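Local coordinates for protein paenibacillus xanthan lyase (PDB 6F2P) that probably cleaves terminal mannosyl-glucuronosyl linkages in the side chains of the polysaccharide xanthan by beta-elimination, at residues S485-D490 against Q647-T652; D490-A495 against P635-L640. All coordinates share one frame; numbering follows the deposited sequence.

Contact 1: residues S485-D490 against Q647-T652. With CA (calcium ion), chain B.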
ATOM      1  N   SER A 485       5.453  -6.737 -12.559  1.00 15.37           N
ATOM      2  CA  SER A 485       5.431  -7.433 -11.282  1.00 15.64           C
ATOM      3  C   SER A 485       6.842  -7.748 -10.816  1.00 13.34           C
ATOM      4  O   SER A 485       7.734  -8.000 -11.620  1.00 13.65           O
ATOM      5  CB  SER A 485       4.603  -8.719 -11.381  1.00 13.35           C
ATOM      6  OG  SER A 485       3.231  -8.430 -11.601  1.00 11.76           O
ATOM      7  N   TRP A 486       7.043  -7.724  -9.508  1.00 11.84           N
ATOM      8  CA  TRP A 486       8.342  -8.058  -8.952  1.00 13.77           C
ATOM      9  C   TRP A 486       8.187  -9.175  -7.917  1.00 16.60           C
ATOM     10  O   TRP A 486       7.221  -9.195  -7.151  1.00 13.89           O
ATOM     11  CB  TRP A 486       9.005  -6.814  -8.357  1.00 11.65           C
ATOM     12  CG  TRP A 486       9.243  -5.714  -9.363  1.00 13.43           C
ATOM     13  CD1 TRP A 486      10.376  -5.507 -10.110  1.00 12.52           C
ATOM     14  CD2 TRP A 486       8.328  -4.672  -9.730  1.00 12.86           C
ATOM     15  NE1 TRP A 486      10.215  -4.401 -10.918  1.00  9.29           N
ATOM     16  CE2 TRP A 486       8.971  -3.869 -10.700  1.00 12.93           C
ATOM     17  CE3 TRP A 486       7.030  -4.338  -9.332  1.00 11.57           C
ATOM     18  CZ2 TRP A 486       8.356  -2.750 -11.277  1.00 12.51           C
ATOM     19  CZ3 TRP A 486       6.417  -3.230  -9.912  1.00 13.57           C
ATOM     20  CH2 TRP A 486       7.085  -2.448 -10.875  1.00 12.13           C
ATOM     21  N   PHE A 487       9.119 -10.126  -7.929  1.00 14.53           N
ATOM     22  CA  PHE A 487       9.027 -11.301  -7.066  1.00 16.83           C
ATOM     23  C   PHE A 487      10.349 -11.450  -6.357  1.00 13.59           C
ATOM     24  O   PHE A 487      11.360 -11.789  -6.965  1.00 16.01           O
ATOM     25  CB  PHE A 487       8.691 -12.552  -7.881  1.00 14.96           C
ATOM     26  CG  PHE A 487       7.427 -12.416  -8.690  1.00 14.07           C
ATOM     27  CD1 PHE A 487       7.428 -11.718  -9.891  1.00  9.17           C
ATOM     28  CD2 PHE A 487       6.234 -12.973  -8.240  1.00 13.31           C
ATOM     29  CE1 PHE A 487       6.267 -11.577 -10.630  1.00 10.68           C
ATOM     30  CE2 PHE A 487       5.063 -12.841  -8.976  1.00 10.55           C
ATOM     31  CZ  PHE A 487       5.082 -12.144 -10.177  1.00 13.30           C
ATOM     32  N   MET A 488      10.336 -11.175  -5.064  1.00 13.67           N
ATOM     33  CA  MET A 488      11.568 -10.980  -4.325  1.00 15.70           C
ATOM     34  C   MET A 488      11.767 -12.091  -3.307  1.00 17.84           C
ATOM     35  O   MET A 488      11.030 -12.169  -2.329  1.00 23.38           O
ATOM     36  CB  MET A 488      11.517  -9.605  -3.659  1.00 13.99           C
ATOM     37  CG  MET A 488      11.470  -8.472  -4.680  1.00 13.19           C
ATOM     38  SD  MET A 488      10.532  -7.004  -4.214  1.00 14.71           S
ATOM     39  CE  MET A 488       8.848  -7.526  -4.516  1.00 14.41           C
ATOM     40  N   PHE A 489      12.752 -12.956  -3.545  1.00 16.80           N
ATOM     41  CA  PHE A 489      12.934 -14.153  -2.719  1.00 17.00           C
ATOM     42  C   PHE A 489      14.186 -14.087  -1.857  1.00 19.68           C
ATOM     43  O   PHE A 489      14.505 -13.031  -1.315  1.00 24.30           O
ATOM     44  CB  PHE A 489      12.915 -15.419  -3.580  1.00 15.17           C
ATOM     45  CG  PHE A 489      11.631 -15.604  -4.353  1.00 15.82           C
ATOM     46  CD1 PHE A 489      10.433 -15.835  -3.692  1.00 15.85           C
ATOM     47  CD2 PHE A 489      11.620 -15.534  -5.736  1.00 13.95           C
ATOM     48  CE1 PHE A 489       9.242 -16.007  -4.400  1.00 14.48           C
ATOM     49  CE2 PHE A 489      10.443 -15.701  -6.452  1.00 12.40           C
ATOM     50  CZ  PHE A 489       9.250 -15.941  -5.783  1.00 16.74           C
ATOM     51  N   ASP A 490      14.892 -15.204  -1.706  1.00 15.68           N
ATOM     52  CA  ASP A 490      16.048 -15.197  -0.807  1.00 20.29           C
ATOM     53  C   ASP A 490      17.306 -14.576  -1.423  1.00 16.42           C
ATOM     54  O   ASP A 490      18.058 -13.899  -0.733  1.00 18.36           O
ATOM     55  CB  ASP A 490      16.342 -16.593  -0.234  1.00 18.56           C
ATOM     56  CG  ASP A 490      16.503 -17.639  -1.306  1.00 17.22           C
ATOM     57  OD1 ASP A 490      15.955 -17.431  -2.400  1.00 20.98           O
ATOM     58  OD2 ASP A 490      17.168 -18.669  -1.061  1.00 22.92           O
ATOM     59  N   GLN A 647       0.258 -12.859 -13.152  1.00  7.55           N
ATOM     60  CA  GLN A 647       1.698 -13.019 -13.257  1.00 12.62           C
ATOM     61  C   GLN A 647       2.143 -13.771 -12.023  1.00 11.31           C
ATOM     62  O   GLN A 647       1.927 -13.320 -10.899  1.00 16.89           O
ATOM     63  CB  GLN A 647       2.400 -11.652 -13.346  1.00 10.17           C
ATOM     64  CG  GLN A 647       2.047 -10.888 -14.612  1.00 10.11           C
ATOM     65  CD  GLN A 647       2.584  -9.482 -14.626  1.00 17.74           C
ATOM     66  OE1 GLN A 647       2.134  -8.622 -13.863  1.00 21.36           O
ATOM     67  NE2 GLN A 647       3.552  -9.230 -15.501  1.00 16.36           N
ATOM     68  N   ALA A 648       2.749 -14.930 -12.221  1.00  9.49           N
ATOM     69  CA  ALA A 648       3.054 -15.782 -11.087  1.00 11.69           C
ATOM     70  C   ALA A 648       4.421 -16.445 -11.207  1.00 13.44           C
ATOM     71  O   ALA A 648       4.826 -16.890 -12.288  1.00 11.94           O
ATOM     72  CB  ALA A 648       1.962 -16.820 -10.903  1.00 14.16           C
ATOM     73  N   VAL A 649       5.128 -16.480 -10.080  1.00 12.52           N
ATOM     74  CA  VAL A 649       6.454 -17.071  -9.996  1.00 12.13           C
ATOM     75  C   VAL A 649       6.557 -17.915  -8.728  1.00 13.72           C
ATOM     76  O   VAL A 649       6.086 -17.515  -7.657  1.00 12.00           O
ATOM     77  CB  VAL A 649       7.543 -15.980  -9.981  1.00 13.31           C
ATOM     78  CG1 VAL A 649       8.941 -16.593  -9.775  1.00 12.20           C
ATOM     79  CG2 VAL A 649       7.488 -15.166 -11.252  1.00 12.35           C
ATOM     80  N   LYS A 650       7.155 -19.093  -8.862  1.00 13.95           N
ATOM     81  CA  LYS A 650       7.415 -19.964  -7.724  1.00 17.07           C
ATOM     82  C   LYS A 650       8.920 -20.175  -7.573  1.00 12.83           C
ATOM     83  O   LYS A 650       9.602 -20.503  -8.534  1.00 13.30           O
ATOM     84  CB  LYS A 650       6.698 -21.311  -7.898  1.00 14.92           C
ATOM     85  CG  LYS A 650       7.135 -22.396  -6.901  1.00 20.17           C
ATOM     86  CD  LYS A 650       6.104 -23.516  -6.786  1.00 16.29           C
ATOM     87  CE  LYS A 650       6.449 -24.495  -5.649  1.00 33.06           C
ATOM     88  NZ  LYS A 650       5.344 -25.475  -5.353  1.00 29.37           N
ATOM     89  N   GLU A 651       9.435 -19.957  -6.371  1.00 14.27           N
ATOM     90  CA  GLU A 651      10.816 -20.300  -6.070  1.00 17.52           C
ATOM     91  C   GLU A 651      10.793 -21.722  -5.533  1.00 19.80           C
ATOM     92  O   GLU A 651      10.276 -21.963  -4.444  1.00 20.39           O
ATOM     93  CB  GLU A 651      11.383 -19.346  -5.025  1.00 17.91           C
ATOM     94  CG  GLU A 651      12.880 -19.085  -5.149  1.00 21.88           C
ATOM     95  CD  GLU A 651      13.738 -20.101  -4.398  1.00 25.96           C
ATOM     96  OE1 GLU A 651      14.976 -19.945  -4.428  1.00 23.67           O
ATOM     97  OE2 GLU A 651      13.187 -21.045  -3.782  1.00 21.57           O
ATOM     98  N   THR A 652      11.346 -22.659  -6.296  1.00 19.19           N
ATOM     99  CA  THR A 652      11.175 -24.085  -6.001  1.00 20.16           C
ATOM    100  C   THR A 652      12.033 -24.627  -4.860  1.00 22.24           C
ATOM    101  O   THR A 652      11.798 -25.739  -4.387  1.00 27.83           O
ATOM    102  CB  THR A 652      11.400 -24.949  -7.248  1.00 14.19           C
ATOM    103  OG1 THR A 652      12.743 -24.768  -7.721  1.00 19.01           O
ATOM    104  CG2 THR A 652      10.403 -24.567  -8.341  1.00 11.81           C
TER
HETATM  105 CA    CA B1101      16.780 -18.626  -4.422  1.00 20.09          CA
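Ser485 and Phe487 on strand 485-488, and Phe489 just beyond its end, face Gln647, Val649 and Glu651 of strand 647-651; the axes run nearly parallel, 12° apart, at a closest approach of 8.2 Å. The strands belong to different sheets packed face to face, joined mainly through side chains rather than by backbone pairing. In the middle, Val649 CG2 sits over the Phe487 ring, 3.6 Å from its centroid, a CH-pi contact. CG anti to the carbonyl carbon (chi1 -56°) sends the Phe487 ring across to strand 647-651, and CZ at its edge meets Gln647 O. Replacing Phe487 with an alanine would probably leave Val649 CG2 without the aromatic surface beneath it and open a gap between the sheets. Val649 puts its other branch, CG1, at the edge of the Phe489 ring, 3.8 Å from CE2; a branched residue serves two rings. Over that second ring lies Glu651 CB, 3.7 Å from the centroid, so the acid's aliphatic part completes the apolar layer. At one end Ser485 OG donates to Gln647 OE1 (2.5 Å), approaching from above the amide plane; Trp662 NE1 also binds this oxygen. At the other, Asp490 OD1 and Glu651 OE1 bind the same calcium, and Glu651 OE2 is held by Leu654 N. The two carboxylates probably tolerate their closeness because the cation offsets their charge.

Contact 2: residues D490-A495 against P635-L640. With CA (calcium ion), chain B.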
ATOM      1  N   ASP A 490      14.892 -15.204  -1.706  1.00 15.68           N
ATOM      2  CA  ASP A 490      16.048 -15.197  -0.807  1.00 20.29           C
ATOM      3  C   ASP A 490      17.306 -14.576  -1.423  1.00 16.42           C
ATOM      4  O   ASP A 490      18.058 -13.899  -0.733  1.00 18.36           O
ATOM      5  CB  ASP A 490      16.342 -16.593  -0.234  1.00 18.56           C
ATOM      6  CG  ASP A 490      16.503 -17.639  -1.306  1.00 17.22           C
ATOM      7  OD1 ASP A 490      15.955 -17.431  -2.400  1.00 20.98           O
ATOM      8  OD2 ASP A 490      17.168 -18.669  -1.061  1.00 22.92           O
ATOM      9  N   ASP A 491      17.536 -14.803  -2.713  1.00 17.43           N
ATOM     10  CA  ASP A 491      18.747 -14.303  -3.357  1.00 15.79           C
ATOM     11  C   ASP A 491      18.501 -13.959  -4.817  1.00 15.18           C
ATOM     12  O   ASP A 491      19.439 -13.829  -5.588  1.00 18.82           O
ATOM     13  CB  ASP A 491      19.897 -15.313  -3.237  1.00 15.14           C
ATOM     14  CG  ASP A 491      19.560 -16.675  -3.842  1.00 22.76           C
ATOM     15  OD1 ASP A 491      18.420 -16.873  -4.313  1.00 21.56           O
ATOM     16  OD2 ASP A 491      20.433 -17.567  -3.803  1.00 26.23           O
ATOM     17  N   GLU A 492      17.237 -13.824  -5.196  1.00 15.11           N
ATOM     18  CA  GLU A 492      16.908 -13.402  -6.549  1.00 18.82           C
ATOM     19  C   GLU A 492      15.703 -12.487  -6.544  1.00 17.03           C
ATOM     20  O   GLU A 492      14.878 -12.538  -5.629  1.00 18.06           O
ATOM     21  CB  GLU A 492      16.625 -14.602  -7.461  1.00 15.75           C
ATOM     22  CG  GLU A 492      15.417 -15.431  -7.066  1.00 12.83           C
ATOM     23  CD  GLU A 492      15.778 -16.587  -6.144  1.00 21.60           C
ATOM     24  OE1 GLU A 492      15.723 -16.390  -4.914  1.00 21.24           O
ATOM     25  OE2 GLU A 492      16.119 -17.688  -6.642  1.00 20.84           O
ATOM     26  N   ILE A 493      15.619 -11.646  -7.570  1.00 13.26           N
ATOM     27  CA  ILE A 493      14.413 -10.882  -7.848  1.00 15.11           C
ATOM     28  C   ILE A 493      13.931 -11.206  -9.252  1.00 15.32           C
ATOM     29  O   ILE A 493      14.682 -11.077 -10.217  1.00 20.06           O
ATOM     30  CB  ILE A 493      14.650  -9.370  -7.762  1.00 15.05           C
ATOM     31  CG1 ILE A 493      15.076  -8.979  -6.349  1.00 15.33           C
ATOM     32  CG2 ILE A 493      13.392  -8.622  -8.163  1.00  8.45           C
ATOM     33  CD1 ILE A 493      16.480  -8.461  -6.273  1.00 17.37           C
ATOM     34  N   VAL A 494      12.688 -11.646  -9.376  1.00 11.46           N
ATOM     35  CA  VAL A 494      12.143 -11.891 -10.700  1.00 12.64           C
ATOM     36  C   VAL A 494      11.275 -10.707 -11.094  1.00 15.08           C
ATOM     37  O   VAL A 494      10.424 -10.266 -10.313  1.00 15.75           O
ATOM     38  CB  VAL A 494      11.318 -13.190 -10.760  1.00 16.33           C
ATOM     39  CG1 VAL A 494      10.773 -13.410 -12.166  1.00 10.36           C
ATOM     40  CG2 VAL A 494      12.162 -14.383 -10.311  1.00 13.15           C
ATOM     41  N   ALA A 495      11.502 -10.191 -12.297  1.00 13.24           N
ATOM     42  CA  ALA A 495      10.714  -9.084 -12.827  1.00 12.96           C
ATOM     43  C   ALA A 495       9.950  -9.544 -14.064  1.00 14.75           C
ATOM     44  O   ALA A 495      10.545 -10.082 -15.003  1.00 14.94           O
ATOM     45  CB  ALA A 495      11.616  -7.897 -13.161  1.00 10.71           C
ATOM     46  N   PRO A 635      17.380 -23.084 -12.953  1.00 20.69           N
ATOM     47  CA  PRO A 635      16.831 -21.933 -12.229  1.00 22.01           C
ATOM     48  C   PRO A 635      16.090 -22.371 -10.991  1.00 21.28           C
ATOM     49  O   PRO A 635      15.385 -23.370 -11.040  1.00 21.10           O
ATOM     50  CB  PRO A 635      15.833 -21.331 -13.223  1.00 22.08           C
ATOM     51  CG  PRO A 635      16.248 -21.848 -14.551  1.00 25.34           C
ATOM     52  CD  PRO A 635      16.807 -23.208 -14.301  1.00 19.55           C
ATOM     53  N   GLN A 636      16.244 -21.621  -9.905  1.00 23.54           N
ATOM     54  CA  GLN A 636      15.520 -21.900  -8.677  1.00 20.01           C
ATOM     55  C   GLN A 636      14.123 -21.270  -8.712  1.00 22.25           C
ATOM     56  O   GLN A 636      13.392 -21.332  -7.723  1.00 23.42           O
ATOM     57  CB  GLN A 636      16.293 -21.380  -7.467  1.00 22.62           C
ATOM     58  CG  GLN A 636      17.777 -21.706  -7.464  1.00 20.11           C
ATOM     59  CD  GLN A 636      18.525 -20.912  -6.418  1.00 23.04           C
ATOM     60  OE1 GLN A 636      17.926 -20.168  -5.651  1.00 27.37           O
ATOM     61  NE2 GLN A 636      19.839 -21.054  -6.388  1.00 39.19           N
ATOM     62  N   ILE A 637      13.753 -20.663  -9.842  1.00 19.11           N
ATOM     63  CA  ILE A 637      12.403 -20.110 -10.002  1.00 16.77           C
ATOM     64  C   ILE A 637      11.684 -20.684 -11.222  1.00 20.60           C
ATOM     65  O   ILE A 637      12.320 -21.091 -12.194  1.00 27.14           O
ATOM     66  CB  ILE A 637      12.402 -18.562 -10.102  1.00 15.60           C
ATOM     67  CG1 ILE A 637      13.204 -18.103 -11.320  1.00 14.93           C
ATOM     68  CG2 ILE A 637      12.935 -17.925  -8.818  1.00 14.85           C
ATOM     69  CD1 ILE A 637      12.346 -17.659 -12.484  1.00 14.73           C
ATOM     70  N   SER A 638      10.357 -20.713 -11.168  1.00 17.58           N
ATOM     71  CA  SER A 638       9.564 -21.138 -12.315  1.00 19.72           C
ATOM     72  C   SER A 638       8.422 -20.176 -12.562  1.00 19.89           C
ATOM     73  O   SER A 638       7.590 -19.942 -11.693  1.00 22.72           O
ATOM     74  CB  SER A 638       9.036 -22.551 -12.118  1.00 14.52           C
ATOM     75  OG  SER A 638      10.124 -23.450 -12.058  1.00 32.74           O
ATOM     76  N   ILE A 639       8.390 -19.600 -13.752  1.00 19.77           N
ATOM     77  CA  ILE A 639       7.344 -18.654 -14.071  1.00 15.87           C
ATOM     78  C   ILE A 639       6.115 -19.454 -14.463  1.00 18.80           C
ATOM     79  O   ILE A 639       6.125 -20.176 -15.457  1.00 18.82           O
ATOM     80  CB  ILE A 639       7.803 -17.671 -15.166  1.00 17.49           C
ATOM     81  CG1 ILE A 639       8.942 -16.802 -14.618  1.00 16.06           C
ATOM     82  CG2 ILE A 639       6.659 -16.797 -15.627  1.00 14.68           C
ATOM     83  CD1 ILE A 639       9.707 -16.044 -15.671  1.00 16.59           C
ATOM     84  N   LEU A 640       5.073 -19.349 -13.645  1.00 17.55           N
ATOM     85  CA  LEU A 640       3.867 -20.140 -13.828  1.00 15.75           C
ATOM     86  C   LEU A 640       3.001 -19.532 -14.907  1.00 15.77           C
ATOM     87  O   LEU A 640       2.322 -20.249 -15.648  1.00 14.29           O
ATOM     88  CB  LEU A 640       3.080 -20.231 -12.518  1.00 18.01           C
ATOM     89  CG  LEU A 640       3.881 -20.762 -11.324  1.00 20.54           C
ATOM     90  CD1 LEU A 640       3.017 -20.851 -10.082  1.00 19.29           C
ATOM     91  CD2 LEU A 640       4.514 -22.109 -11.636  1.00 12.46           C
TER
HETATM   92 CA    CA B1101      16.780 -18.626  -4.422  1.00 20.09          CA
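Glu492 and Gln636 meet at the calcium by contrasting torsions: the glutamate places CG between its backbone N and carbonyl carbon (chi1 64°), and the chain is bent at its second torsion, whereas the glutamine extends beyond CG (chi2 167°) to deliver its amide oxygen. The setting is the turn of a beta-hairpin, where consecutive acids between strands 481-488 and 493-501 form one side of a metal site that ties the super-sandwich domain to the C-terminal beta-sandwich. Glu492 grips the ion with both carboxylate oxygens, OE1 and OE2 each 2.5 Å from calcium. Asp491 adds OD1 at 2.4 Å, and Asp490 and Glu651 complete the set of protein ligands. From the other segment comes a neutral ligand, Gln636 OE1, 2.3 Å from the metal; its amide plane stands 71° from the Glu492 carboxylate. An uncharged ligand probably suits a site already supplied with four acids, since it offers a carbonyl oxygen without adding negative charge. Asp491 N is hydrogen-bonded to Glu492 OE1, which it meets from above the carboxylate plane, and Tyr631 OH binds Glu492 OE2, giving this ligand second-shell support. Beyond the ion the contact turns apolar. Ile637 lies alongside the stem of Glu492, its CG2 3.9 Å from Glu492 CG, and the same methyl carbon meets Val494 tip to tip, with Ile637 CG2 3.9 Å from Val494 CG2.

Overall arrangement
Both contacts bring the same two sheets together. Strands 481-488 and 493-501 are neighbours in one sheet and 637-642 and 646-651 in the other, and the contact centres lie about 5 Å apart. Backbone pairing joins them within each sheet: Phe487 N lies 2.7 Å from Val494 O, and Lys650 O 2.7 Å from Ser638 N, both probable hydrogen bonds. Both are largely buried, but contact 1 covers more surface and relies on aromatic rings, with polar groups at both ends. Contact 2 is chiefly metal coordination, drawing its ligands, several of them partly exposed, from the loops where the strands end, with a modest apolar patch. Asp490 and the calcium unite them across the domain boundary.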